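Local atomic coordinates of transcriptional regulator, MarR family (Bacillus cereus, PDB entry 4XRF), a protein that probably binds DNA as a winged-helix transcription factor of the MarR family, regulating transcription. Residues 47-52 with 86-91. Sequence-based numbering, arbitrary orientation.
With PO4 (phosphate ion), chain B; PO4 (phosphate ion), chain D.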
loop_
_atom_site.group_PDB
_atom_site.type_symbol
_atom_site.label_atom_id
_atom_site.label_comp_id
_atom_site.label_asym_id
_atom_site.label_seq_id
_atom_site.Cartn_x
_atom_site.Cartn_y
_atom_site.Cartn_z
ATOM N N ALA A 47 -26.145 21.052 -5.173
ATOM C CA ALA A 47 -25.828 21.313 -3.763
ATOM C C ALA A 47 -26.602 20.400 -2.811
ATOM O O ALA A 47 -27.836 20.314 -2.875
ATOM C CB ALA A 47 -26.107 22.781 -3.414
ATOM N N SER A 48 -25.876 19.754 -1.901
ATOM C CA SER A 48 -26.475 18.802 -0.969
ATOM C C SER A 48 -25.916 18.952 0.449
ATOM O O SER A 48 -24.784 19.415 0.625
ATOM C CB SER A 48 -26.218 17.366 -1.464
ATOM O OG SER A 48 -26.371 17.254 -2.876
ATOM N N ARG A 49 -26.700 18.542 1.447
ATOM C CA ARG A 49 -26.231 18.480 2.826
ATOM C C ARG A 49 -25.080 17.499 2.995
ATOM O O ARG A 49 -25.065 16.425 2.365
ATOM C CB ARG A 49 -27.369 18.104 3.791
ATOM C CG ARG A 49 -28.377 19.217 4.052
ATOM C CD ARG A 49 -29.445 18.763 5.051
ATOM N NE ARG A 49 -30.236 17.693 4.454
ATOM C CZ ARG A 49 -30.784 16.679 5.116
ATOM N NH1 ARG A 49 -30.627 16.547 6.436
ATOM N NH2 ARG A 49 -31.489 15.786 4.440
ATOM N N ALA A 50 -24.133 17.868 3.860
ATOM C CA ALA A 50 -22.984 17.011 4.177
ATOM C C ALA A 50 -23.475 15.714 4.822
ATOM O O ALA A 50 -22.927 14.659 4.584
ATOM C CB ALA A 50 -22.001 17.735 5.098
ATOM N N THR A 51 -24.519 15.793 5.639
ATOM C CA THR A 51 -25.100 14.579 6.236
ATOM C C THR A 51 -25.692 13.614 5.185
ATOM O O THR A 51 -25.583 12.410 5.336
ATOM C CB THR A 51 -26.111 14.914 7.339
ATOM O OG1 THR A 51 -27.087 15.811 6.811
ATOM C CG2 THR A 51 -25.401 15.597 8.528
ATOM N N THR A 52 -26.281 14.144 4.115
ATOM C CA THR A 52 -26.768 13.319 3.006
ATOM C C THR A 52 -25.611 12.624 2.237
ATOM O O THR A 52 -25.716 11.452 1.860
ATOM C CB THR A 52 -27.631 14.150 2.032
ATOM O OG1 THR A 52 -28.739 14.732 2.735
ATOM C CG2 THR A 52 -28.167 13.296 0.898
ATOM N N ARG A 86 -27.334 27.782 11.033
ATOM C CA ARG A 86 -25.904 27.488 10.899
ATOM C C ARG A 86 -25.570 26.029 11.229
ATOM O O ARG A 86 -24.446 25.587 11.002
ATOM C CB ARG A 86 -25.040 28.477 11.714
ATOM C CG ARG A 86 -25.232 29.941 11.320
ATOM C CD ARG A 86 -23.965 30.777 11.463
ATOM N NE ARG A 86 -23.019 30.555 10.367
ATOM C CZ ARG A 86 -21.856 29.914 10.483
ATOM N NH1 ARG A 86 -21.467 29.429 11.660
ATOM N NH2 ARG A 86 -21.073 29.761 9.423
ATOM N N ARG A 87 -26.548 25.272 11.732
ATOM C CA ARG A 87 -26.385 23.808 11.846
ATOM C C ARG A 87 -26.432 23.077 10.502
ATOM O O ARG A 87 -25.940 21.954 10.382
ATOM C CB ARG A 87 -27.425 23.203 12.792
ATOM C CG ARG A 87 -27.208 23.544 14.254
ATOM C CD ARG A 87 -28.290 22.912 15.118
ATOM N NE ARG A 87 -29.642 23.231 14.648
ATOM C CZ ARG A 87 -30.364 24.284 15.046
ATOM N NH1 ARG A 87 -29.893 25.139 15.946
ATOM N NH2 ARG A 87 -31.583 24.471 14.555
ATOM N N VAL A 88 -27.033 23.695 9.488
ATOM C CA VAL A 88 -27.167 23.037 8.187
ATOM C C VAL A 88 -25.945 23.360 7.333
ATOM O O VAL A 88 -25.769 24.506 6.919
ATOM C CB VAL A 88 -28.432 23.502 7.453
ATOM C CG1 VAL A 88 -28.575 22.784 6.125
ATOM C CG2 VAL A 88 -29.674 23.284 8.331
ATOM N N VAL A 89 -25.132 22.336 7.067
ATOM C CA VAL A 89 -23.893 22.446 6.283
ATOM C C VAL A 89 -24.173 21.940 4.869
ATOM O O VAL A 89 -24.537 20.766 4.677
ATOM C CB VAL A 89 -22.760 21.612 6.928
ATOM C CG1 VAL A 89 -21.450 21.737 6.144
ATOM C CG2 VAL A 89 -22.558 21.981 8.397
ATOM N N ILE A 90 -24.016 22.834 3.893
ATOM C CA ILE A 90 -24.253 22.520 2.492
ATOM C C ILE A 90 -22.934 22.436 1.699
ATOM O O ILE A 90 -22.066 23.315 1.819
ATOM C CB ILE A 90 -25.152 23.572 1.815
ATOM C CG1 ILE A 90 -26.411 23.863 2.643
ATOM C CG2 ILE A 90 -25.486 23.154 0.383
ATOM C CD1 ILE A 90 -27.367 22.705 2.774
ATOM N N ILE A 91 -22.813 21.384 0.884
ATOM C CA ILE A 91 -21.672 21.189 -0.002
ATOM C C ILE A 91 -22.118 21.362 -1.457
ATOM O O ILE A 91 -23.177 20.871 -1.869
ATOM C CB ILE A 91 -21.000 19.801 0.191
ATOM C CG1 ILE A 91 -20.823 19.458 1.683
ATOM C CG2 ILE A 91 -19.679 19.715 -0.571
ATOM C CD1 ILE A 91 -20.052 20.476 2.497
HETATM P P PO4 B . -31.967 21.509 12.399
HETATM O O1 PO4 B . -31.287 21.491 13.735
HETATM O O2 PO4 B . -33.347 22.107 12.392
HETATM O O3 PO4 B . -32.169 20.143 11.824
HETATM O O4 PO4 B . -31.075 22.337 11.534
HETATM P P PO4 D . -32.089 13.907 8.364
HETATM O O1 PO4 D . -33.162 14.894 8.595
HETATM O O2 PO4 D . -32.054 12.881 9.505
HETATM O O3 PO4 D . -32.264 13.207 7.062
HETATM O O4 PO4 D . -30.703 14.626 8.377
HETATM O O HOH W 1 -25.465 18.780 6.689
#
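Arg49 lays the aliphatic start of its side chain over Ile90, its CG 3.8 Å from Ile90 CD1, while Val88 CG1, from the loop just before the strand, comes to 4.1 Å from the same Arg49 CG. This is the small antiparallel sheet of the winged helix-turn-helix fold: the two-residue strand 48-49 is its outer strand, just ahead of helix 50-57, and strand 89-93, the returning strand of the wing hairpin, lies between it and strand 77-81. Ser48 and Ile91 form a hydrogen-bonded pair, with Ser48 N donating to Ile91 O and Ile91 N to Ser48 O, the latter 2.8 Å long and nearly straight at 172°. Arg49 and Ile90 follow as the non-hydrogen-bonded pair. Beyond this last pair, at the first turn of helix 50-57, whose N-cap residue is Arg49, Ala50 N donates to Val89 O at 3.0 Å. That carbonyl also accepts from a water, which in turn takes a weak bond from Thr51 N, and Arg49 CA adds a CA-H...O contact to it.

Ala50 CB points toward strand 89-93 and sits 4.0 Å from Ile91 CG1; Leu42 of helix 33-45 packs against both Ser48 and Ile91. Ser48 OG turns back to Gly46 O. Ile90 carries CG2 anti to its backbone N, which brings this methyl to Ala47 CB while the CG1-CD1 arm serves Arg49.

Arg49 and Arg87 each hold a phosphate ion, probably from the crystallisation liquor. Arg87 aims NE at O1 of the chain B phosphate, with a weaker bond from NH2. Arg49, bent at chi3 (-66°), meets the chain D phosphate with the edge of its guanidinium, NH1 lying 2.7 Å from O4 of that ion.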